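Local coordinates for protein DTDP-4-dehydrorhamnose reductase, rfbD ortholog (Clostridium acetobutylicum, PDB 1VL0) that probably catalyses the NAD(P)H-dependent reduction of dTDP-6-deoxy-L-lyxo-4-hexulose to dTDP-L-rhamnose, the closing step of dTDP-L-rhamnose biosynthesis, at residues K172-L177 with D228-I233; R235-D240 with E285-L290; F58-K63 with Y102-E107; P64-N69 with K206-K211. One frame throughout, in Å; residues are numbered along the deposited sequence.

Interaction 1: K172-L177 with D228-I233; sequences KTMINL and DFAVEI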
loop_
_atom_site.group_PDB
_atom_site.type_symbol
_atom_site.label_atom_id
_atom_site.label_comp_id
_atom_site.label_asym_id
_atom_site.label_seq_id
_atom_site.Cartn_x
_atom_site.Cartn_y
_atom_site.Cartn_z
ATOM N N LYS A 172 17.904 19.753 27.408
ATOM C CA LYS A 172 18.903 20.821 27.379
ATOM C C LYS A 172 18.278 22.220 27.421
ATOM O O LYS A 172 18.741 23.121 28.134
ATOM C CB LYS A 172 19.830 20.652 26.165
ATOM C CG LYS A 172 20.731 19.435 26.261
ATOM C CD LYS A 172 21.786 19.427 25.117
ATOM C CE LYS A 172 22.690 18.224 25.156
ATOM N NZ LYS A 172 23.759 18.333 24.066
ATOM N N THR A 173 17.208 22.393 26.662
ATOM C CA THR A 173 16.455 23.641 26.664
ATOM C C THR A 173 15.933 24.035 28.044
ATOM O O THR A 173 16.148 25.154 28.496
ATOM C CB THR A 173 15.312 23.501 25.678
ATOM O OG1 THR A 173 15.874 23.365 24.365
ATOM C CG2 THR A 173 14.453 24.765 25.612
HETATM N N MSE A 174 15.234 23.109 28.689
HETATM C CA MSE A 174 14.737 23.319 30.025
HETATM C C MSE A 174 15.832 23.647 31.013
HETATM O O MSE A 174 15.644 24.515 31.834
HETATM C CB MSE A 174 14.012 22.076 30.532
HETATM C CG MSE A 174 12.607 21.946 30.040
HETATM SE SE MSE A 174 11.428 23.546 30.396
HETATM C CE MSE A 174 11.403 24.174 28.598
ATOM N N ILE A 175 16.937 22.903 30.963
ATOM C CA ILE A 175 18.098 23.142 31.827
ATOM C C ILE A 175 18.600 24.536 31.644
ATOM O O ILE A 175 18.812 25.229 32.623
ATOM C CB ILE A 175 19.225 22.087 31.599
ATOM C CG1 ILE A 175 18.798 20.762 32.230
ATOM C CG2 ILE A 175 20.534 22.525 32.260
ATOM C CD1 ILE A 175 19.616 19.521 31.841
ATOM N N ASN A 176 18.757 24.982 30.405
ATOM C CA ASN A 176 19.261 26.339 30.162
ATOM C C ASN A 176 18.288 27.395 30.619
ATOM O O ASN A 176 18.655 28.373 31.254
ATOM C CB ASN A 176 19.646 26.486 28.698
ATOM C CG ASN A 176 20.859 25.631 28.348
ATOM O OD1 ASN A 176 21.663 25.294 29.234
ATOM N ND2 ASN A 176 20.997 25.261 27.069
ATOM N N LEU A 177 17.034 27.223 30.273
ATOM C CA LEU A 177 16.041 28.197 30.682
ATOM C C LEU A 177 15.925 28.271 32.206
ATOM O O LEU A 177 15.706 29.328 32.783
ATOM C CB LEU A 177 14.663 27.853 30.089
ATOM C CG LEU A 177 14.510 28.060 28.582
ATOM C CD1 LEU A 177 13.157 27.574 28.145
ATOM C CD2 LEU A 177 14.737 29.528 28.194
ATOM N N ASP A 228 5.033 17.814 33.138
ATOM C CA ASP A 228 5.540 16.760 33.992
ATOM C C ASP A 228 7.018 16.446 33.653
ATOM O O ASP A 228 7.830 16.139 34.524
ATOM C CB ASP A 228 4.757 15.488 33.785
ATOM C CG ASP A 228 3.301 15.577 34.190
ATOM O OD1 ASP A 228 2.994 16.262 35.190
ATOM O OD2 ASP A 228 2.418 14.965 33.543
ATOM N N PHE A 229 7.336 16.492 32.379
ATOM C CA PHE A 229 8.706 16.221 31.876
ATOM C C PHE A 229 9.651 17.273 32.488
ATOM O O PHE A 229 10.672 16.920 33.093
ATOM C CB PHE A 229 8.640 16.264 30.364
ATOM C CG PHE A 229 9.873 15.813 29.629
ATOM C CD1 PHE A 229 11.007 15.301 30.265
ATOM C CD2 PHE A 229 9.885 15.890 28.246
ATOM C CE1 PHE A 229 12.125 14.888 29.522
ATOM C CE2 PHE A 229 11.004 15.466 27.522
ATOM C CZ PHE A 229 12.125 14.986 28.169
ATOM N N ALA A 230 9.258 18.550 32.403
ATOM C CA ALA A 230 10.043 19.665 32.954
ATOM C C ALA A 230 10.226 19.527 34.472
ATOM O O ALA A 230 11.333 19.668 34.994
ATOM C CB ALA A 230 9.386 20.986 32.613
ATOM N N VAL A 231 9.143 19.234 35.181
ATOM C CA VAL A 231 9.185 19.082 36.622
ATOM C C VAL A 231 10.165 17.976 37.027
ATOM O O VAL A 231 10.925 18.122 37.993
ATOM C CB VAL A 231 7.749 18.803 37.173
ATOM C CG1 VAL A 231 7.775 18.400 38.656
ATOM C CG2 VAL A 231 6.923 20.052 37.036
ATOM N N GLU A 232 10.185 16.877 36.290
ATOM C CA GLU A 232 11.118 15.805 36.603
ATOM C C GLU A 232 12.542 16.206 36.272
ATOM O O GLU A 232 13.434 15.886 37.032
ATOM C CB GLU A 232 10.721 14.520 35.908
ATOM C CG GLU A 232 11.632 13.316 36.148
ATOM C CD GLU A 232 11.524 12.717 37.544
ATOM O OE1 GLU A 232 10.750 13.210 38.396
ATOM O OE2 GLU A 232 12.216 11.715 37.771
ATOM N N ILE A 233 12.749 16.903 35.160
ATOM C CA ILE A 233 14.097 17.405 34.790
ATOM C C ILE A 233 14.695 18.250 35.929
ATOM O O ILE A 233 15.865 18.067 36.320
ATOM C CB ILE A 233 14.045 18.249 33.500
ATOM C CG1 ILE A 233 13.790 17.354 32.254
ATOM C CG2 ILE A 233 15.343 19.005 33.284
ATOM C CD1 ILE A 233 13.260 18.099 31.031
#
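Two helices of the part that in related extended short-chain reductases binds the sugar nucleotide, 170-180 and 226-237, pack here through Met174 and Ile175 on one and Ala230 and Ile233 on the other. Over the two segments the axes come within 10.1 Å and cross at -62°, a steep angle that limits the contact to about one turn of each helix. Met174, present as selenomethionine, sits opposite Ala230, their CA atoms 6.6 Å apart. The bend at chi2 (-54°) brings SE round to 4.0 Å from Ala230 CB, and the further bend at chi3 turns the terminal methyl; Leu184 and Val186 of strand 183-187 also lie against this side chain. Val186 also touches Ala230, so the small two-stranded sheet lies against both helices. Ile233 points at helix 170-180 and divides its two branches: the CD1 end is laid across the Met174 chain, close to both CB and CG, and the CG2 methyl is offered to Ile175. Phe170, a turn before Met174, adds to the apolar surroundings of Ile233. The contact is wholly apolar, with both isoleucines crossing at about a right angle where Ile175 CG1 meets Ile233 CG2 at 4.0 Å.

Interaction 2: R235-D240 with E285-L290; sequences RLTGID and EYIDLL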
loop_
_atom_site.group_PDB
_atom_site.type_symbol
_atom_site.label_atom_id
_atom_site.label_comp_id
_atom_site.label_asym_id
_atom_site.label_seq_id
_atom_site.Cartn_x
_atom_site.Cartn_y
_atom_site.Cartn_z
ATOM N N ARG A 235 13.626 18.394 39.161
ATOM C CA ARG A 235 13.826 17.516 40.300
ATOM C C ARG A 235 15.163 16.761 40.244
ATOM O O ARG A 235 15.915 16.705 41.233
ATOM C CB ARG A 235 12.678 16.532 40.435
ATOM C CG ARG A 235 12.669 15.781 41.752
ATOM C CD ARG A 235 11.774 14.551 41.799
ATOM N NE ARG A 235 12.263 13.447 40.960
ATOM C CZ ARG A 235 13.178 12.550 41.326
ATOM N NH1 ARG A 235 13.735 12.581 42.506
ATOM N NH2 ARG A 235 13.572 11.624 40.476
ATOM N N LEU A 236 15.489 16.233 39.087
ATOM C CA LEU A 236 16.730 15.468 38.917
ATOM C C LEU A 236 17.992 16.328 38.956
ATOM O O LEU A 236 19.046 15.890 39.452
ATOM C CB LEU A 236 16.675 14.693 37.600
ATOM C CG LEU A 236 15.792 13.440 37.550
ATOM C CD1 LEU A 236 15.616 12.988 36.106
ATOM C CD2 LEU A 236 16.347 12.302 38.388
ATOM N N THR A 237 17.929 17.541 38.412
ATOM C CA THR A 237 19.139 18.400 38.313
ATOM C C THR A 237 19.341 19.228 39.583
ATOM O O THR A 237 20.450 19.686 39.867
ATOM C CB THR A 237 19.023 19.375 37.143
ATOM O OG1 THR A 237 17.731 20.001 37.214
ATOM C CG2 THR A 237 19.061 18.650 35.813
ATOM N N GLY A 238 18.245 19.429 40.315
ATOM C CA GLY A 238 18.243 20.207 41.536
ATOM C C GLY A 238 18.015 21.680 41.311
ATOM O O GLY A 238 18.075 22.470 42.253
ATOM N N ILE A 239 17.737 22.045 40.062
ATOM C CA ILE A 239 17.600 23.433 39.656
ATOM C C ILE A 239 16.329 24.017 40.287
ATOM O O ILE A 239 15.254 23.422 40.289
ATOM C CB ILE A 239 17.590 23.557 38.118
ATOM C CG1 ILE A 239 18.978 23.210 37.550
ATOM C CG2 ILE A 239 17.213 24.957 37.689
ATOM C CD1 ILE A 239 19.017 22.954 36.049
ATOM N N ASP A 240 16.491 25.161 40.903
ATOM C CA ASP A 240 15.400 25.774 41.619
ATOM C C ASP A 240 14.673 26.745 40.672
ATOM O O ASP A 240 15.148 27.852 40.367
ATOM C CB ASP A 240 15.932 26.487 42.872
ATOM C CG ASP A 240 14.828 26.901 43.840
ATOM O OD1 ASP A 240 13.748 26.255 43.880
ATOM O OD2 ASP A 240 14.990 27.855 44.625
ATOM N N GLU A 285 19.181 8.402 33.675
ATOM C CA GLU A 285 20.471 7.930 33.115
ATOM C C GLU A 285 21.084 9.046 32.242
ATOM O O GLU A 285 22.291 9.283 32.208
ATOM C CB GLU A 285 20.238 6.643 32.343
ATOM C CG GLU A 285 21.422 6.086 31.583
ATOM C CD GLU A 285 21.040 5.000 30.561
ATOM O OE1 GLU A 285 20.346 5.310 29.551
ATOM O OE2 GLU A 285 21.467 3.823 30.731
ATOM N N TYR A 286 20.233 9.749 31.532
ATOM C CA TYR A 286 20.669 10.794 30.623
ATOM C C TYR A 286 21.187 12.010 31.367
ATOM O O TYR A 286 22.274 12.528 31.037
ATOM C CB TYR A 286 19.543 11.192 29.665
ATOM C CG TYR A 286 19.915 12.307 28.703
ATOM C CD1 TYR A 286 20.820 12.093 27.682
ATOM C CD2 TYR A 286 19.340 13.536 28.811
ATOM C CE1 TYR A 286 21.159 13.103 26.807
ATOM C CE2 TYR A 286 19.650 14.558 27.943
ATOM C CZ TYR A 286 20.558 14.343 26.944
ATOM O OH TYR A 286 20.851 15.375 26.106
ATOM N N ILE A 287 20.426 12.479 32.340
ATOM C CA ILE A 287 20.823 13.606 33.172
ATOM C C ILE A 287 22.151 13.291 33.873
ATOM O O ILE A 287 23.019 14.156 33.907
ATOM C CB ILE A 287 19.737 13.962 34.232
ATOM C CG1 ILE A 287 18.413 14.328 33.598
ATOM C CG2 ILE A 287 20.193 15.098 35.172
ATOM C CD1 ILE A 287 18.399 15.529 32.859
ATOM N N ASP A 288 22.326 12.061 34.368
ATOM C CA ASP A 288 23.565 11.655 35.001
ATOM C C ASP A 288 24.743 11.777 34.015
ATOM O O ASP A 288 25.770 12.265 34.368
ATOM C CB ASP A 288 23.460 10.225 35.553
ATOM C CG ASP A 288 22.493 10.105 36.780
ATOM O OD1 ASP A 288 21.991 11.125 37.323
ATOM O OD2 ASP A 288 22.191 8.999 37.253
ATOM N N LEU A 289 24.575 11.301 32.795
ATOM C CA LEU A 289 25.559 11.447 31.734
ATOM C C LEU A 289 25.917 12.906 31.503
ATOM O O LEU A 289 27.090 13.254 31.348
ATOM C CB LEU A 289 25.041 10.828 30.424
ATOM C CG LEU A 289 26.006 10.796 29.231
ATOM C CD1 LEU A 289 27.170 9.883 29.520
ATOM C CD2 LEU A 289 25.293 10.359 27.978
ATOM N N LEU A 290 24.913 13.757 31.458
ATOM C CA LEU A 290 25.110 15.185 31.248
ATOM C C LEU A 290 25.896 15.859 32.331
ATOM O O LEU A 290 26.703 16.721 32.032
ATOM C CB LEU A 290 23.778 15.914 31.230
ATOM C CG LEU A 290 22.907 15.855 30.004
ATOM C CD1 LEU A 290 21.701 16.736 30.258
ATOM C CD2 LEU A 290 23.636 16.338 28.785
#
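The chain leaves helix 226-237 at Gly238, whose positive phi (88°) turns it out of the helical path, whereas 285-290 is helical throughout; the backbones come nearest at Thr237 and Ile287, with CA atoms 7.2 Å apart. Ile287 is the buried member of the contact and meets a different residue with each branch. Its CG1 lies 4.0 Å from Leu236 CD1, the two chains slanting across one another, and its CG2 abuts Thr237 CG2 at 3.8 Å, at roughly a right angle. With chi1 at 48°, Thr237 sets its two branches to separate tasks: the methyl faces the apolar side chain of Ile287, while OG1 is hydrogen-bonded back to the carbonyl oxygen of Ile233 in its own helix. In the fold, this joins the C-terminal helix 279-290 to the last turn of helix 226-237, in the C-terminal part of the reductase. Helix 170-180 is the third member of the group, since Val171 also touches Ile287. Leu236 extends the apolar seam along the C-terminal helix toward its N-terminal end, where it packs on Leu283 and Lys284. The next residue after Ile287, Asp288, forms a salt bridge through OD2 with Lys284, one turn earlier in the same helix.

Interaction 3: F58-K63 with Y102-E107; sequences FFNEKK and YSVGAE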
loop_
_atom_site.group_PDB
_atom_site.type_symbol
_atom_site.label_atom_id
_atom_site.label_comp_id
_atom_site.label_asym_id
_atom_site.label_seq_id
_atom_site.Cartn_x
_atom_site.Cartn_y
_atom_site.Cartn_z
ATOM N N PHE A 58 26.274 5.890 -4.697
ATOM C CA PHE A 58 26.831 5.539 -3.389
ATOM C C PHE A 58 26.496 4.083 -3.047
ATOM O O PHE A 58 27.368 3.280 -2.704
ATOM C CB PHE A 58 26.259 6.483 -2.321
ATOM C CG PHE A 58 26.961 6.408 -1.004
ATOM C CD1 PHE A 58 26.644 5.395 -0.096
ATOM C CD2 PHE A 58 27.945 7.352 -0.662
ATOM C CE1 PHE A 58 27.275 5.317 1.130
ATOM C CE2 PHE A 58 28.575 7.286 0.565
ATOM C CZ PHE A 58 28.245 6.269 1.462
ATOM N N PHE A 59 25.218 3.738 -3.155
ATOM C CA PHE A 59 24.813 2.348 -2.877
ATOM C C PHE A 59 25.451 1.329 -3.819
ATOM O O PHE A 59 25.849 0.256 -3.398
ATOM C CB PHE A 59 23.314 2.231 -2.950
ATOM C CG PHE A 59 22.624 2.596 -1.660
ATOM C CD1 PHE A 59 22.571 3.907 -1.230
ATOM C CD2 PHE A 59 22.046 1.621 -0.870
ATOM C CE1 PHE A 59 21.882 4.241 -0.030
ATOM C CE2 PHE A 59 21.440 1.941 0.333
ATOM C CZ PHE A 59 21.349 3.251 0.736
ATOM N N ASN A 60 25.531 1.663 -5.102
ATOM C CA ASN A 60 26.110 0.742 -6.081
ATOM C C ASN A 60 27.596 0.498 -5.817
ATOM O O ASN A 60 28.061 -0.607 -6.059
ATOM C CB ASN A 60 25.900 1.228 -7.516
ATOM C CG ASN A 60 24.427 1.205 -7.942
ATOM O OD1 ASN A 60 23.593 0.551 -7.334
ATOM N ND2 ASN A 60 24.119 1.910 -9.013
ATOM N N GLU A 61 28.294 1.505 -5.295
ATOM C CA GLU A 61 29.732 1.402 -4.992
ATOM C C GLU A 61 29.979 0.771 -3.623
ATOM O O GLU A 61 30.821 -0.126 -3.504
ATOM C CB GLU A 61 30.413 2.789 -5.093
ATOM C CG GLU A 61 30.367 3.345 -6.525
ATOM C CD GLU A 61 31.011 4.736 -6.733
ATOM O OE1 GLU A 61 31.268 5.484 -5.748
ATOM O OE2 GLU A 61 31.227 5.084 -7.926
ATOM N N LYS A 62 29.239 1.208 -2.598
ATOM C CA LYS A 62 29.473 0.736 -1.237
ATOM C C LYS A 62 28.768 -0.580 -0.904
ATOM O O LYS A 62 29.192 -1.302 -0.004
ATOM C CB LYS A 62 29.065 1.793 -0.206
ATOM C CG LYS A 62 30.167 2.775 0.168
ATOM C CD LYS A 62 30.446 3.765 -0.926
ATOM C CE LYS A 62 31.499 4.801 -0.482
ATOM N NZ LYS A 62 32.044 5.537 -1.676
ATOM N N LYS A 63 27.643 -0.843 -1.566
ATOM C CA LYS A 63 26.839 -2.029 -1.310
ATOM C C LYS A 63 26.580 -2.351 0.183
ATOM O O LYS A 63 26.858 -3.452 0.665
ATOM C CB LYS A 63 27.455 -3.213 -2.055
ATOM C CG LYS A 63 27.612 -2.863 -3.539
ATOM C CD LYS A 63 27.654 -4.060 -4.478
ATOM C CE LYS A 63 29.056 -4.516 -4.773
ATOM N NZ LYS A 63 29.960 -3.428 -5.261
ATOM N N TYR A 102 17.059 -1.417 -2.184
ATOM C CA TYR A 102 16.487 -2.514 -2.957
ATOM C C TYR A 102 17.361 -3.009 -4.110
ATOM O O TYR A 102 17.510 -4.191 -4.315
ATOM C CB TYR A 102 15.097 -2.152 -3.485
ATOM C CG TYR A 102 14.430 -3.307 -4.193
ATOM C CD1 TYR A 102 13.836 -4.326 -3.479
ATOM C CD2 TYR A 102 14.441 -3.402 -5.597
ATOM C CE1 TYR A 102 13.244 -5.406 -4.127
ATOM C CE2 TYR A 102 13.879 -4.489 -6.255
ATOM C CZ TYR A 102 13.274 -5.494 -5.514
ATOM O OH TYR A 102 12.683 -6.590 -6.102
ATOM N N SER A 103 17.942 -2.081 -4.849
ATOM C CA SER A 103 18.786 -2.412 -5.978
ATOM C C SER A 103 19.979 -3.232 -5.584
ATOM O O SER A 103 20.436 -3.996 -6.403
ATOM C CB SER A 103 19.235 -1.140 -6.707
ATOM O OG SER A 103 18.067 -0.526 -7.280
ATOM N N VAL A 104 20.465 -3.107 -4.345
ATOM C CA VAL A 104 21.645 -3.884 -3.899
ATOM C C VAL A 104 21.300 -4.987 -2.876
ATOM O O VAL A 104 22.191 -5.615 -2.292
ATOM C CB VAL A 104 22.793 -2.936 -3.385
ATOM C CG1 VAL A 104 23.217 -2.028 -4.512
ATOM C CG2 VAL A 104 22.354 -2.084 -2.156
ATOM N N GLY A 105 20.014 -5.210 -2.676
ATOM C CA GLY A 105 19.520 -6.222 -1.744
ATOM C C GLY A 105 19.555 -5.800 -0.284
ATOM O O GLY A 105 19.443 -6.675 0.604
ATOM N N ALA A 106 19.652 -4.488 -0.019
ATOM C CA ALA A 106 19.771 -4.004 1.336
ATOM C C ALA A 106 18.420 -3.758 2.020
ATOM O O ALA A 106 17.413 -3.488 1.377
ATOM C CB ALA A 106 20.639 -2.754 1.388
ATOM N N GLU A 107 18.437 -3.868 3.344
ATOM C CA GLU A 107 17.275 -3.569 4.233
ATOM C C GLU A 107 17.302 -2.095 4.497
ATOM O O GLU A 107 18.334 -1.467 4.375
ATOM C CB GLU A 107 17.459 -4.267 5.585
ATOM C CG GLU A 107 17.623 -5.788 5.541
ATOM C CD GLU A 107 17.818 -6.363 6.937
ATOM O OE1 GLU A 107 18.921 -6.207 7.480
ATOM O OE2 GLU A 107 16.873 -6.928 7.517
#
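Val104 straddles the last turn of helix 52-62, one methyl at the ring of Phe59 and the other over the polar backbone and amide beside it. CG2 reaches the rim of the Phe59 ring in the ring plane, 3.9 Å from CD2, so the aromatic edge rather than a face meets the valine, and the two side chains cross at about a right angle. CG1 takes the other direction: it rests 3.7 Å from the carbonyl oxygen Phe59 O and 3.8 Å from Asn60 OD1, the amide side chain slanting over the valine. These oxygen contacts are van der Waals only, and Phe59 O is already the acceptor for Lys63 N at 2.8 Å. With chi1 at -61°, the valine turns both methyls onto helix 52-62, CG2 being the branch wedged between its own backbone N and carbonyl carbon.

The pairing joins two neighbouring helices on one side of the Rossmann-type sheet. Each is a connection in its parallel beta-alpha-beta succession: helix 52-62 leads into strand 66-69, and helix 83-104 into strand 107-113. Directly after Val104, Gly105 takes positive phi (79°) in a Schellman motif, and the chain is redirected into strand 107-113. Lys63, likewise at positive phi, ends the other helix. The Phe59 ring continues inward between Leu97, Ala100 and Ala101 of helix 83-104 and Leu16 and Val67 of the sheet. On the outer side, Ser103 OG, also bonded to Ala99 O in its own helix, accepts a hydrogen bond from Lys154 NZ of the second subunit, and Tyr102 packs on Tyr102 of both other subunits.

Interaction 4: P64-N69 with K206-K211; sequences PNVVIN and KVIDEK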
loop_
_atom_site.group_PDB
_atom_site.type_symbol
_atom_site.label_atom_id
_atom_site.label_comp_id
_atom_site.label_asym_id
_atom_site.label_seq_id
_atom_site.Cartn_x
_atom_site.Cartn_y
_atom_site.Cartn_z
ATOM N N PRO A 64 25.995 -1.423 0.925
ATOM C CA PRO A 64 25.656 -1.728 2.319
ATOM C C PRO A 64 24.661 -2.877 2.406
ATOM O O PRO A 64 24.008 -3.223 1.409
ATOM C CB PRO A 64 25.026 -0.419 2.827
ATOM C CG PRO A 64 24.512 0.246 1.587
ATOM C CD PRO A 64 25.537 -0.089 0.507
ATOM N N ASN A 65 24.563 -3.489 3.577
ATOM C CA ASN A 65 23.550 -4.518 3.827
ATOM C C ASN A 65 22.276 -3.914 4.446
ATOM O O ASN A 65 21.200 -4.496 4.365
ATOM C CB ASN A 65 24.108 -5.556 4.784
ATOM C CG ASN A 65 25.289 -6.230 4.230
ATOM O OD1 ASN A 65 26.428 -5.950 4.607
ATOM N ND2 ASN A 65 25.041 -7.034 3.224
ATOM N N VAL A 66 22.447 -2.774 5.114
ATOM C CA VAL A 66 21.352 -2.078 5.838
ATOM C C VAL A 66 21.653 -0.624 5.721
ATOM O O VAL A 66 22.834 -0.230 5.789
ATOM C CB VAL A 66 21.325 -2.346 7.355
ATOM C CG1 VAL A 66 19.988 -1.799 7.964
ATOM C CG2 VAL A 66 21.526 -3.808 7.666
ATOM N N VAL A 67 20.605 0.172 5.503
ATOM C CA VAL A 67 20.681 1.595 5.669
ATOM C C VAL A 67 19.735 1.932 6.799
ATOM O O VAL A 67 18.589 1.468 6.841
ATOM C CB VAL A 67 20.357 2.407 4.356
ATOM C CG1 VAL A 67 18.995 2.072 3.778
ATOM C CG2 VAL A 67 20.443 3.951 4.594
ATOM N N ILE A 68 20.233 2.730 7.738
ATOM C CA ILE A 68 19.429 3.331 8.771
ATOM C C ILE A 68 19.328 4.815 8.510
ATOM O O ILE A 68 20.308 5.539 8.575
ATOM C CB ILE A 68 20.011 3.088 10.174
ATOM C CG1 ILE A 68 20.191 1.598 10.405
ATOM C CG2 ILE A 68 19.079 3.564 11.255
ATOM C CD1 ILE A 68 20.950 1.226 11.667
ATOM N N ASN A 69 18.109 5.281 8.262
ATOM C CA ASN A 69 17.951 6.680 7.929
ATOM C C ASN A 69 17.523 7.511 9.131
ATOM O O ASN A 69 16.351 7.452 9.557
ATOM C CB ASN A 69 16.944 6.877 6.820
ATOM C CG ASN A 69 16.807 8.312 6.453
ATOM O OD1 ASN A 69 17.783 9.060 6.526
ATOM N ND2 ASN A 69 15.637 8.707 6.024
ATOM N N LYS A 206 17.889 -4.218 17.613
ATOM C CA LYS A 206 17.182 -5.474 17.916
ATOM C C LYS A 206 16.352 -6.008 16.713
ATOM O O LYS A 206 16.467 -7.179 16.336
ATOM C CB LYS A 206 16.230 -5.253 19.105
ATOM C CG LYS A 206 15.343 -6.448 19.546
ATOM C CD LYS A 206 14.201 -5.952 20.558
ATOM C CE LYS A 206 13.191 -7.069 21.033
ATOM N NZ LYS A 206 13.982 -8.340 21.424
ATOM N N VAL A 207 15.475 -5.178 16.161
ATOM C CA VAL A 207 14.630 -5.632 15.056
ATOM C C VAL A 207 15.460 -6.023 13.841
ATOM O O VAL A 207 15.126 -6.977 13.158
ATOM C CB VAL A 207 13.501 -4.669 14.674
ATOM C CG1 VAL A 207 12.538 -4.498 15.872
ATOM C CG2 VAL A 207 14.015 -3.321 14.207
ATOM N N ILE A 208 16.513 -5.287 13.544
ATOM C CA ILE A 208 17.432 -5.691 12.451
ATOM C C ILE A 208 18.010 -7.072 12.691
ATOM O O ILE A 208 18.093 -7.923 11.811
ATOM C CB ILE A 208 18.596 -4.677 12.294
ATOM C CG1 ILE A 208 18.075 -3.326 11.791
ATOM C CG2 ILE A 208 19.674 -5.159 11.358
ATOM C CD1 ILE A 208 19.207 -2.243 11.888
ATOM N N ASP A 209 18.472 -7.270 13.893
ATOM C CA ASP A 209 19.065 -8.521 14.282
ATOM C C ASP A 209 18.109 -9.699 14.092
ATOM O O ASP A 209 18.520 -10.769 13.713
ATOM C CB ASP A 209 19.414 -8.418 15.755
ATOM C CG ASP A 209 20.652 -9.129 16.093
ATOM O OD1 ASP A 209 20.626 -10.388 16.147
ATOM O OD2 ASP A 209 21.695 -8.484 16.350
ATOM N N GLU A 210 16.826 -9.490 14.421
ATOM C CA GLU A 210 15.778 -10.511 14.329
ATOM C C GLU A 210 15.188 -10.695 12.931
ATOM O O GLU A 210 14.439 -11.648 12.699
ATOM C CB GLU A 210 14.616 -10.134 15.284
ATOM C CG GLU A 210 15.056 -10.095 16.743
ATOM C CD GLU A 210 14.063 -9.469 17.680
ATOM O OE1 GLU A 210 13.100 -8.790 17.235
ATOM O OE2 GLU A 210 14.284 -9.644 18.897
ATOM N N LYS A 211 15.475 -9.754 12.041
ATOM C CA LYS A 211 14.720 -9.560 10.778
ATOM C C LYS A 211 13.204 -9.470 10.992
ATOM O O LYS A 211 12.412 -10.096 10.295
ATOM C CB LYS A 211 15.127 -10.620 9.778
ATOM C CG LYS A 211 16.577 -10.406 9.339
ATOM C CD LYS A 211 16.880 -11.131 8.060
ATOM C CE LYS A 211 18.378 -11.230 7.786
ATOM N NZ LYS A 211 19.038 -9.924 7.628
#
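A single methyl, Ile208 CD1, makes both close contacts between helix 197-210 and strand 66-69. It stands 4.0 Å from Val66 CG1, the two side chains meeting tip to tip, and 3.9 Å from Ile68 CD1, whose chain runs aslant to its own. Chi2 of Ile208 is extended (170°), which carries CD1 out from the helix far enough to reach both residues while the backbones remain apart, the CA atoms of Val66 and Ile208 being 8.5 Å from each other. Val66 and Ile68 lie two apart on the strand and both point at the helix; Val67, between them, points to the other side of the sheet, toward Ala101 of helix 83-104. This is helix-on-sheet packing in a Rossmann-type fold, strand 66-69 being inserted between the parallel strands 13-18 and 107-113. Val109 of the latter touches both Ile68 and Ile208, and Ile15 of the former touches Ile68. The side chain of Leu24, which binds NADH, lies about 6 Å from that of Ile68. At the far face of the helix, Lys206 NZ forms a salt bridge with Glu210 OE2 at 2.9 Å, approaching on the syn side, and is also hydrogen-bonded to Thr272 O.

How the interactions relate
From the N terminus, helix 52-62 runs into strand 66-69, so interactions 3 and 4 start next to each other. Interaction 3 closes first, across 38 residues, when the chain reaches 102-107; interaction 4 remains open until 206-211, and their segments alternate. They adjoin through strand pairing, Glu107 N lying 3.0 Å from Asn65 O; interaction 3 binds two helices on one side of the nucleotide-binding sheet to each other, and interaction 4 packs helix 197-210 on the other side. Interaction 1 opens at 172-177, inside the long loop of interaction 4, and closes beyond it at 228-233, so these two also cross. Interaction 2 follows in series on the same helix 226-237, bringing in the C-terminal helix. Interactions 1 and 2 touch.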